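Local structure of ferritin (7DIE) at residues K8-R11 with I12-V16; C25-N28 with L29-L33; G53-K56 with Q57-M61. The protein binds ferric iron and, as a ferritin with atypical ferroxidase centres, probably oxidises and stores iron inside a shell of 24 subunits. One frame throughout, in Å; residues are numbered along the deposited sequence. Where two conformers were deposited one is given.

All three contacts are local, each between residues three to five apart, at a helix start or along a helix, so none closes a long loop and none nests in or crosses another; they follow in series. Contact 1 (8-16) starts helix 10-39 at one end of the bundle. Contact 2 (25-33) lies farther along the same helix, its centre about 25 Å from that of contact 1. The chain then reverses into helix 43-70, where contact 3 (53-61) supplies two iron ligands. Contacts 2 and 3 touch side by side: the F31 ring leans on the start of contact 3, with F31 CZ 3.4 Å from G53 C, tying the first two helices together. Both also touch a neighbouring subunit.

Contact 1 (K8-R11 with I12-V16); sequences KDER and IMDLV
K8 and M13 lay their aliphatic chains together where the polypeptide enters helix 10-39. The closest touch is at the roots, K8 CB lying 3.6 Å from M13 CG, with the sulphur beside it. From there the two side chains cross obliquely and meet again farther out, where K8 CE comes within 3.9 Å of M13 CE. Both chains are folded: M13 bends at chi2 (-59°) and again at chi3, and K8 bends at chi2 and chi3, which lets its methylenes follow the methionine while the ammonium runs on to salt bridges with D121 and E123. The lysine, just ahead of the helix, thereby ties the chain's entry into it to D121 and to the start of helix 122-150 at E123. This is the N-terminal start of the first long helix of the ferritin four-helix bundle, and D9 stands at its N-cap. In the conformer given, one of two deposited, D9 OD1 accepts from R11 N at 3.0 Å, on the anti side of the carboxylate and 26° out of its plane. The backbone carbonyl of D9 takes M13 N at 3.1 Å and, weakly, I12 N. On the exposed side E10 and D14 lie one turn apart with their carboxylates nearly parallel, 15° between planes. The touching part of E10 is its CG, 3.9 Å from D14 OD1; the like-charged oxygens E10 OE2 and D14 OD2 stay 4.7 Å apart. D14 CG hangs back over the preceding turn, 3.1 Å from E10 O, the carbonyl that also accepts from D14 N. K76 forms a salt bridge with D14 OD1 and would be expected to ease the repulsion between the two acids. I12 takes the inward direction, packing on I115 of helix 91-118 and T124 of helix 122-150.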
ATOM      1  N   LYS A   8      26.698 -44.827  20.992  1.00 32.14           N
ATOM      2  CA  LYS A   8      25.534 -44.955  21.863  1.00 30.33           C
ATOM      3  C   LYS A   8      25.424 -46.395  22.349  1.00 33.47           C
ATOM      4  O   LYS A   8      25.828 -47.330  21.663  1.00 29.55           O
ATOM      5  CB  LYS A   8      24.248 -44.556  21.127  1.00 29.49           C
ATOM      6  CG  LYS A   8      24.253 -43.117  20.552  1.00 26.60           C
ATOM      7  CD  LYS A   8      24.536 -42.051  21.609  1.00 26.84           C
ATOM      8  CE  LYS A   8      23.402 -41.919  22.643  1.00 25.26           C
ATOM      9  NZ  LYS A   8      23.789 -40.955  23.711  1.00 22.82           N
ATOM     10  N   ASP A   9      24.912 -46.585  23.566  0.56 32.19           N
ATOM     11  CA  ASP A   9      24.783 -47.958  24.042  0.56 34.69           C
ATOM     12  C   ASP A   9      23.554 -48.598  23.426  0.56 35.37           C
ATOM     13  O   ASP A   9      22.459 -48.025  23.434  0.56 30.51           O
ATOM     14  CB  ASP A   9      24.710 -48.079  25.563  0.56 34.59           C
ATOM     15  CG  ASP A   9      24.996 -49.523  26.027  0.56 37.98           C
ATOM     16  OD1 ASP A   9      24.062 -50.365  26.029  0.56 38.70           O
ATOM     17  OD2 ASP A   9      26.175 -49.838  26.316  0.56 32.96           O
ATOM     18  N   GLU A  10      23.747 -49.804  22.909  1.00 28.55           N
ATOM     19  CA  GLU A  10      22.693 -50.494  22.172  1.00 32.65           C
ATOM     20  C   GLU A  10      21.470 -50.807  23.033  1.00 34.36           C
ATOM     21  O   GLU A  10      20.365 -50.879  22.498  1.00 32.61           O
ATOM     22  CB  GLU A  10      23.218 -51.782  21.530  1.00 47.60           C
ATOM     23  CG  GLU A  10      22.228 -52.386  20.531  1.00 63.26           C
ATOM     24  CD  GLU A  10      22.827 -53.466  19.642  1.00 82.72           C
ATOM     25  OE1 GLU A  10      23.140 -53.167  18.464  1.00 79.23           O
ATOM     26  OE2 GLU A  10      22.972 -54.614  20.126  1.00 78.93           O
ATOM     27  N   ARG A  11      21.644 -50.932  24.331  1.00 34.10           N
ATOM     28  CA  ARG A  11      20.512 -51.149  25.188  1.00 40.33           C
ATOM     29  C   ARG A  11      19.551 -49.966  25.189  1.00 33.69           C
ATOM     30  O   ARG A  11      18.377 -50.156  25.100  1.00 32.49           O
ATOM     31  CB  ARG A  11      20.945 -51.361  26.605  1.00 40.89           C
ATOM     32  CG  ARG A  11      21.412 -52.749  26.864  1.00 60.67           C
ATOM     33  CD  ARG A  11      20.244 -53.672  26.836  1.00 69.10           C
ATOM     34  NE  ARG A  11      20.728 -55.005  27.011  1.00 80.69           N
ATOM     35  CZ  ARG A  11      20.112 -55.940  27.715  1.00 79.53           C
ATOM     36  NH1 ARG A  11      20.676 -57.124  27.813  1.00 70.10           N
ATOM     37  NH2 ARG A  11      18.938 -55.692  28.290  1.00 76.61           N
ATOM     38  N   ILE A  12      20.085 -48.766  25.314  1.00 25.85           N
ATOM     39  CA  ILE A  12      19.270 -47.572  25.359  1.00 26.25           C
ATOM     40  C   ILE A  12      18.679 -47.316  23.983  1.00 28.51           C
ATOM     41  O   ILE A  12      17.498 -46.968  23.860  1.00 29.60           O
ATOM     42  CB  ILE A  12      20.087 -46.378  25.886  1.00 28.17           C
ATOM     43  CG1 ILE A  12      20.737 -46.745  27.224  1.00 33.51           C
ATOM     44  CG2 ILE A  12      19.191 -45.129  25.987  1.00 30.14           C
ATOM     45  CD1 ILE A  12      19.743 -47.131  28.300  1.00 31.87           C
ATOM     46  N   MET A  13      19.468 -47.536  22.924  1.00 27.38           N
ATOM     47  CA  MET A  13      18.938 -47.294  21.580  1.00 29.74           C
ATOM     48  C   MET A  13      17.835 -48.287  21.234  1.00 31.04           C
ATOM     49  O   MET A  13      16.865 -47.933  20.554  1.00 27.27           O
ATOM     50  CB  MET A  13      20.057 -47.341  20.540  1.00 27.22           C
ATOM     51  CG  MET A  13      21.086 -46.256  20.704  1.00 28.51           C
ATOM     52  SD  MET A  13      20.428 -44.573  20.599  1.00 37.44           S
ATOM     53  CE  MET A  13      20.211 -44.121  22.237  1.00 23.48           C
ATOM     54  N   ASP A  14      17.956 -49.535  21.694  1.00 26.46           N
ATOM     55  CA  ASP A  14      16.860 -50.479  21.510  1.00 28.87           C
ATOM     56  C   ASP A  14      15.595 -50.006  22.213  1.00 24.28           C
ATOM     57  O   ASP A  14      14.487 -50.236  21.721  1.00 28.74           O
ATOM     58  CB  ASP A  14      17.246 -51.864  22.032  1.00 32.95           C
ATOM     59  CG  ASP A  14      18.161 -52.616  21.088  1.00 45.59           C
ATOM     60  OD1 ASP A  14      18.428 -52.140  19.960  1.00 44.59           O
ATOM     61  OD2 ASP A  14      18.614 -53.703  21.492  1.00 46.45           O
ATOM     62  N   LEU A  15      15.732 -49.384  23.392  1.00 24.29           N
ATOM     63  CA  LEU A  15      14.558 -48.838  24.073  1.00 27.17           C
ATOM     64  C   LEU A  15      13.948 -47.677  23.293  1.00 27.63           C
ATOM     65  O   LEU A  15      12.725 -47.505  23.283  1.00 26.70           O
ATOM     66  CB  LEU A  15      14.925 -48.360  25.482  1.00 25.91           C
ATOM     67  CG  LEU A  15      15.122 -49.469  26.519  1.00 35.91           C
ATOM     68  CD1 LEU A  15      15.537 -48.855  27.844  1.00 31.01           C
ATOM     69  CD2 LEU A  15      13.839 -50.261  26.683  1.00 33.21           C
ATOM     70  N   VAL A  16      14.782 -46.837  22.678  1.00 27.63           N
ATOM     71  CA  VAL A  16      14.244 -45.756  21.846  1.00 27.71           C
ATOM     72  C   VAL A  16      13.485 -46.347  20.666  1.00 28.17           C
ATOM     73  O   VAL A  16      12.375 -45.920  20.332  1.00 27.92           O
ATOM     74  CB  VAL A  16      15.367 -44.816  21.378  1.00 27.87           C
ATOM     75  CG1 VAL A  16      14.815 -43.794  20.378  1.00 32.22           C
ATOM     76  CG2 VAL A  16      16.014 -44.095  22.569  1.00 27.20           C
TER

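Contact 2 (C25-N28 with L29-L33); sequences CAAN and LYFHL
Y30 folds back over A26, one turn earlier in helix 10-39, the first long helix of the ferritin four-helix bundle. Its CB starts 3.5 Å from A26 O, the same carbonyl oxygen that accepts a backbone hydrogen bond from Y30 N at 2.8 Å. With CG anti to its own carbonyl carbon (chi1 -62°), the ring is swung back toward the preceding turn, and A26 O comes to lie 3.0 Å above one ring face, offset toward the rim. CG and CD2 are the ring atoms nearest this oxygen, CG at 3.1 Å. Farther out the methyl of A26 takes over, with A26 CB 3.9 Å from Y30 CE2 and a little farther from CZ. The hydroxyl at the tip bonds to E102 of helix 91-118, a residue that also pairs with K56, and the nearest side-chain atom of Y30 is about 8 Å from a bound iron, so the tyrosine belongs to the surroundings of the metal centre.

F31 also bends back to the carbonyl four residues earlier, but meets it obliquely: F31 CD2 sits 3.1 Å from A27 O, and the ring itself packs on helix 43-70 and on Y20 of a neighbouring subunit. The polar ends of N28 and H32 are bound outside this segment, N28 ND2 to the carbonyl of S81 and H32 ND1 to the carbonyl of L75 of the same neighbouring subunit. Between these two residues, H32 CB rests 3.6 Å from N28 O, the acceptor of the backbone bond from H32 N.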
ATOM      1  N   CYS A  25       2.329 -48.311  17.324  1.00 28.15           N
ATOM      2  CA  CYS A  25       1.226 -49.188  17.687  1.00 29.24           C
ATOM      3  C   CYS A  25      -0.010 -48.358  18.006  1.00 26.47           C
ATOM      4  O   CYS A  25      -1.124 -48.675  17.559  1.00 27.06           O
ATOM      5  CB  CYS A  25       1.634 -50.072  18.875  1.00 30.14           C
ATOM      6  SG  CYS A  25       0.362 -51.253  19.375  1.00 30.26           S
ATOM      7  N   ALA A  26       0.186 -47.242  18.715  1.00 25.12           N
ATOM      8  CA  ALA A  26      -0.908 -46.326  19.021  1.00 27.24           C
ATOM      9  C   ALA A  26      -1.491 -45.733  17.750  1.00 28.60           C
ATOM     10  O   ALA A  26      -2.713 -45.703  17.577  1.00 29.14           O
ATOM     11  CB  ALA A  26      -0.421 -45.216  19.959  1.00 27.69           C
ATOM     12  N   ALA A  27      -0.627 -45.256  16.847  1.00 26.69           N
ATOM     13  CA  ALA A  27      -1.102 -44.714  15.571  1.00 27.60           C
ATOM     14  C   ALA A  27      -1.926 -45.747  14.822  1.00 28.60           C
ATOM     15  O   ALA A  27      -3.036 -45.456  14.355  1.00 26.95           O
ATOM     16  CB  ALA A  27       0.083 -44.262  14.706  1.00 28.19           C
ATOM     17  N   ASN A  28      -1.381 -46.962  14.692  1.00 27.01           N
ATOM     18  CA  ASN A  28      -2.080 -48.051  14.018  1.00 26.11           C
ATOM     19  C   ASN A  28      -3.422 -48.337  14.666  1.00 32.63           C
ATOM     20  O   ASN A  28      -4.418 -48.559  13.969  1.00 29.57           O
ATOM     21  CB  ASN A  28      -1.209 -49.314  14.023  1.00 27.64           C
ATOM     22  CG  ASN A  28      -0.091 -49.240  13.002  1.00 31.60           C
ATOM     23  OD1 ASN A  28      -0.206 -48.513  12.017  1.00 27.87           O
ATOM     24  ND2 ASN A  28       0.990 -50.003  13.219  1.00 27.34           N
ATOM     25  N   LEU A  29      -3.466 -48.372  15.997  1.00 27.18           N
ATOM     26  CA  LEU A  29      -4.741 -48.582  16.679  1.00 25.64           C
ATOM     27  C   LEU A  29      -5.711 -47.442  16.396  1.00 26.74           C
ATOM     28  O   LEU A  29      -6.897 -47.675  16.107  1.00 28.13           O
ATOM     29  CB  LEU A  29      -4.521 -48.749  18.190  1.00 28.71           C
ATOM     30  CG  LEU A  29      -5.855 -48.889  18.941  1.00 31.11           C
ATOM     31  CD1 LEU A  29      -6.564 -50.210  18.587  1.00 30.05           C
ATOM     32  CD2 LEU A  29      -5.685 -48.748  20.446  1.00 31.74           C
ATOM     33  N   TYR A  30      -5.224 -46.197  16.438  1.00 26.85           N
ATOM     34  CA  TYR A  30      -6.129 -45.057  16.264  1.00 28.79           C
ATOM     35  C   TYR A  30      -6.710 -45.009  14.854  1.00 26.88           C
ATOM     36  O   TYR A  30      -7.883 -44.654  14.671  1.00 24.44           O
ATOM     37  CB  TYR A  30      -5.411 -43.738  16.613  1.00 25.99           C
ATOM     38  CG  TYR A  30      -4.952 -43.687  18.059  1.00 28.54           C
ATOM     39  CD1 TYR A  30      -5.560 -44.493  19.021  1.00 28.93           C
ATOM     40  CD2 TYR A  30      -3.890 -42.866  18.465  1.00 27.09           C
ATOM     41  CE1 TYR A  30      -5.135 -44.480  20.355  1.00 28.27           C
ATOM     42  CE2 TYR A  30      -3.458 -42.842  19.800  1.00 28.88           C
ATOM     43  CZ  TYR A  30      -4.092 -43.663  20.738  1.00 31.65           C
ATOM     44  OH  TYR A  30      -3.693 -43.677  22.059  1.00 30.41           O
ATOM     45  N   PHE A  31      -5.922 -45.360  13.837  1.00 26.47           N
ATOM     46  CA  PHE A  31      -6.505 -45.392  12.498  1.00 28.07           C
ATOM     47  C   PHE A  31      -7.538 -46.508  12.385  1.00 28.58           C
ATOM     48  O   PHE A  31      -8.569 -46.342  11.725  1.00 27.86           O
ATOM     49  CB  PHE A  31      -5.402 -45.536  11.441  1.00 27.34           C
ATOM     50  CG  PHE A  31      -4.539 -44.303  11.308  1.00 26.37           C
ATOM     51  CD1 PHE A  31      -5.116 -43.062  11.061  1.00 31.18           C
ATOM     52  CD2 PHE A  31      -3.164 -44.381  11.459  1.00 26.74           C
ATOM     53  CE1 PHE A  31      -4.336 -41.914  10.939  1.00 29.00           C
ATOM     54  CE2 PHE A  31      -2.372 -43.245  11.350  1.00 26.53           C
ATOM     55  CZ  PHE A  31      -2.965 -42.002  11.085  1.00 28.31           C
ATOM     56  N   HIS A  32      -7.278 -47.659  13.014  1.00 29.96           N
ATOM     57  CA  HIS A  32      -8.301 -48.702  13.097  1.00 27.63           C
ATOM     58  C   HIS A  32      -9.552 -48.184  13.804  1.00 27.17           C
ATOM     59  O   HIS A  32     -10.678 -48.312  13.293  1.00 30.40           O
ATOM     60  CB  HIS A  32      -7.730 -49.931  13.821  1.00 28.07           C
ATOM     61  CG  HIS A  32      -8.757 -50.968  14.158  1.00 32.22           C
ATOM     62  ND1 HIS A  32      -9.391 -51.737  13.200  1.00 30.64           N
ATOM     63  CD2 HIS A  32      -9.267 -51.358  15.351  1.00 31.88           C
ATOM     64  CE1 HIS A  32     -10.248 -52.552  13.791  1.00 31.52           C
ATOM     65  NE2 HIS A  32     -10.183 -52.352  15.095  1.00 31.36           N
ATOM     66  N   LEU A  33      -9.368 -47.569  14.975  1.00 27.80           N
ATOM     67  CA  LEU A  33     -10.494 -47.066  15.756  1.00 24.95           C
ATOM     68  C   LEU A  33     -11.238 -45.955  15.026  1.00 28.00           C
ATOM     69  O   LEU A  33     -12.437 -45.763  15.249  1.00 28.82           O
ATOM     70  CB  LEU A  33      -9.996 -46.581  17.115  1.00 23.87           C
ATOM     71  CG  LEU A  33      -9.487 -47.692  18.044  1.00 27.64           C
ATOM     72  CD1 LEU A  33      -9.228 -47.144  19.446  1.00 25.85           C
ATOM     73  CD2 LEU A  33     -10.453 -48.876  18.085  1.00 29.34           C
TER

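Contact 3 (G53-K56 with Q57-M61); sequences GSDK and QSAHM. With FE (Fe (III) ion), chain G.
D55 and H60, five residues apart on helix 43-70, supply two ligands of an iron site inside the ferritin four-helix bundle, which D134 and D138 of helix 122-150 help to complete. The iron is held by D55 OD2, in one of two deposited conformers, at 2.3 Å, and by H60 NE2 at the same distance of 2.3 Å. D55 OD2 approaches the imidazole at its edge, near the ring plane, while the carboxylate stands almost perpendicular to it, 88° between planes. A water that also binds the metal donates to D55 OD1.

The helix widens into a pi-type turn at 57-61: M61 N reaches back to K56 O at 2.9 Å with an almost straight bond, and H60 N adds a weak one to the same oxygen. K56 covers one face of the H60 ring, its CD 3.9 Å from the centroid in a CH-pi contact. Its ammonium goes on to E23, E102 and the iron ligand D138. E23 also accepts from H60 ND1, which should fix the ring's rotation and keep NE2 turned to the metal. Beside the site, A59 CB lies 3.4 Å from D55 OD1.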
ATOM      1  N   GLY A  53      -3.820 -40.258  15.435  1.00 26.43           N
ATOM      2  CA  GLY A  53      -2.859 -41.088  14.725  1.00 26.25           C
ATOM      3  C   GLY A  53      -1.914 -40.269  13.865  1.00 28.57           C
ATOM      4  O   GLY A  53      -0.716 -40.562  13.791  1.00 26.62           O
ATOM      5  N   SER A  54      -2.437 -39.234  13.199  1.00 27.38           N
ATOM      6  CA  SER A  54      -1.566 -38.382  12.392  1.00 27.57           C
ATOM      7  C   SER A  54      -0.553 -37.657  13.268  1.00 25.13           C
ATOM      8  O   SER A  54       0.607 -37.485  12.871  1.00 27.80           O
ATOM      9  CB  SER A  54      -2.395 -37.381  11.587  1.00 26.79           C
ATOM     10  OG  SER A  54      -3.297 -38.083  10.741  1.00 30.19           O
ATOM     11  N   ASP A  55      -0.968 -37.219  14.462  0.62 24.86           N
ATOM     12  CA  ASP A  55      -0.033 -36.558  15.368  0.62 25.87           C
ATOM     13  C   ASP A  55       1.069 -37.511  15.821  0.62 28.55           C
ATOM     14  O   ASP A  55       2.243 -37.123  15.913  0.62 27.30           O
ATOM     15  CB  ASP A  55      -0.769 -35.992  16.588  0.62 28.61           C
ATOM     16  CG  ASP A  55       0.188 -35.560  17.691  0.62 32.37           C
ATOM     17  OD1 ASP A  55       0.907 -34.568  17.472  0.62 32.97           O
ATOM     18  OD2 ASP A  55       0.237 -36.213  18.762  0.62 31.12           O
ATOM     19  N   LYS A  56       0.716 -38.764  16.117  1.00 25.40           N
ATOM     20  CA  LYS A  56       1.765 -39.728  16.463  1.00 26.36           C
ATOM     21  C   LYS A  56       2.798 -39.817  15.345  1.00 26.28           C
ATOM     22  O   LYS A  56       4.004 -39.872  15.606  1.00 25.02           O
ATOM     23  CB  LYS A  56       1.172 -41.116  16.736  1.00 29.92           C
ATOM     24  CG  LYS A  56       0.286 -41.205  17.987  1.00 25.95           C
ATOM     25  CD  LYS A  56       1.023 -40.715  19.239  1.00 27.16           C
ATOM     26  CE  LYS A  56       0.226 -40.997  20.534  1.00 29.30           C
ATOM     27  NZ  LYS A  56       1.009 -40.582  21.758  1.00 29.32           N
ATOM     28  N   GLN A  57       2.347 -39.815  14.088  1.00 23.61           N
ATOM     29  CA  GLN A  57       3.298 -39.871  12.974  1.00 26.82           C
ATOM     30  C   GLN A  57       4.134 -38.600  12.896  1.00 29.99           C
ATOM     31  O   GLN A  57       5.365 -38.650  12.822  1.00 27.50           O
ATOM     32  CB  GLN A  57       2.566 -40.070  11.651  1.00 26.09           C
ATOM     33  CG  GLN A  57       1.729 -41.339  11.527  1.00 28.68           C
ATOM     34  CD  GLN A  57       0.832 -41.276  10.304  1.00 28.63           C
ATOM     35  OE1 GLN A  57       0.348 -40.206   9.947  1.00 28.74           O
ATOM     36  NE2 GLN A  57       0.635 -42.409   9.640  1.00 32.16           N
ATOM     37  N   SER A  58       3.475 -37.445  12.867  1.00 29.13           N
ATOM     38  CA  SER A  58       4.169 -36.222  12.495  1.00 30.48           C
ATOM     39  C   SER A  58       4.950 -35.611  13.643  1.00 30.30           C
ATOM     40  O   SER A  58       5.898 -34.849  13.402  1.00 29.49           O
ATOM     41  CB  SER A  58       3.155 -35.204  11.959  1.00 30.15           C
ATOM     42  OG  SER A  58       2.331 -34.755  13.018  1.00 33.12           O
ATOM     43  N   ALA A  59       4.583 -35.907  14.883  1.00 26.96           N
ATOM     44  CA  ALA A  59       5.242 -35.284  16.023  1.00 24.20           C
ATOM     45  C   ALA A  59       6.052 -36.263  16.862  1.00 30.20           C
ATOM     46  O   ALA A  59       7.120 -35.899  17.344  1.00 27.57           O
ATOM     47  CB  ALA A  59       4.211 -34.591  16.919  1.00 24.04           C
ATOM     48  N   HIS A  60       5.587 -37.503  17.034  1.00 25.14           N
ATOM     49  CA  HIS A  60       6.286 -38.446  17.915  1.00 24.63           C
ATOM     50  C   HIS A  60       7.286 -39.293  17.139  1.00 26.49           C
ATOM     51  O   HIS A  60       8.493 -39.216  17.379  1.00 26.50           O
ATOM     52  CB  HIS A  60       5.275 -39.344  18.632  1.00 22.87           C
ATOM     53  CG  HIS A  60       4.365 -38.594  19.555  1.00 26.41           C
ATOM     54  ND1 HIS A  60       4.381 -38.770  20.922  1.00 29.39           N
ATOM     55  CD2 HIS A  60       3.428 -37.648  19.307  1.00 29.49           C
ATOM     56  CE1 HIS A  60       3.479 -37.978  21.477  1.00 29.12           C
ATOM     57  NE2 HIS A  60       2.895 -37.275  20.521  1.00 30.68           N
ATOM     58  N   MET A  61       6.788 -40.091  16.190  1.00 25.27           N
ATOM     59  CA  MET A  61       7.670 -40.954  15.407  1.00 24.63           C
ATOM     60  C   MET A  61       8.734 -40.141  14.674  1.00 25.44           C
ATOM     61  O   MET A  61       9.883 -40.571  14.564  1.00 27.12           O
ATOM     62  CB  MET A  61       6.830 -41.776  14.429  1.00 25.81           C
ATOM     63  CG  MET A  61       5.922 -42.767  15.132  1.00 27.02           C
ATOM     64  SD  MET A  61       4.422 -43.231  14.238  1.00 30.08           S
ATOM     65  CE  MET A  61       5.120 -43.686  12.684  1.00 25.61           C
TER
HETATM   66 FE    FE G 201       1.098 -35.806  20.849  0.68 36.02          FE
HETATM   67  O   HOH W   1       2.023 -33.931  19.705  1.00 40.83           O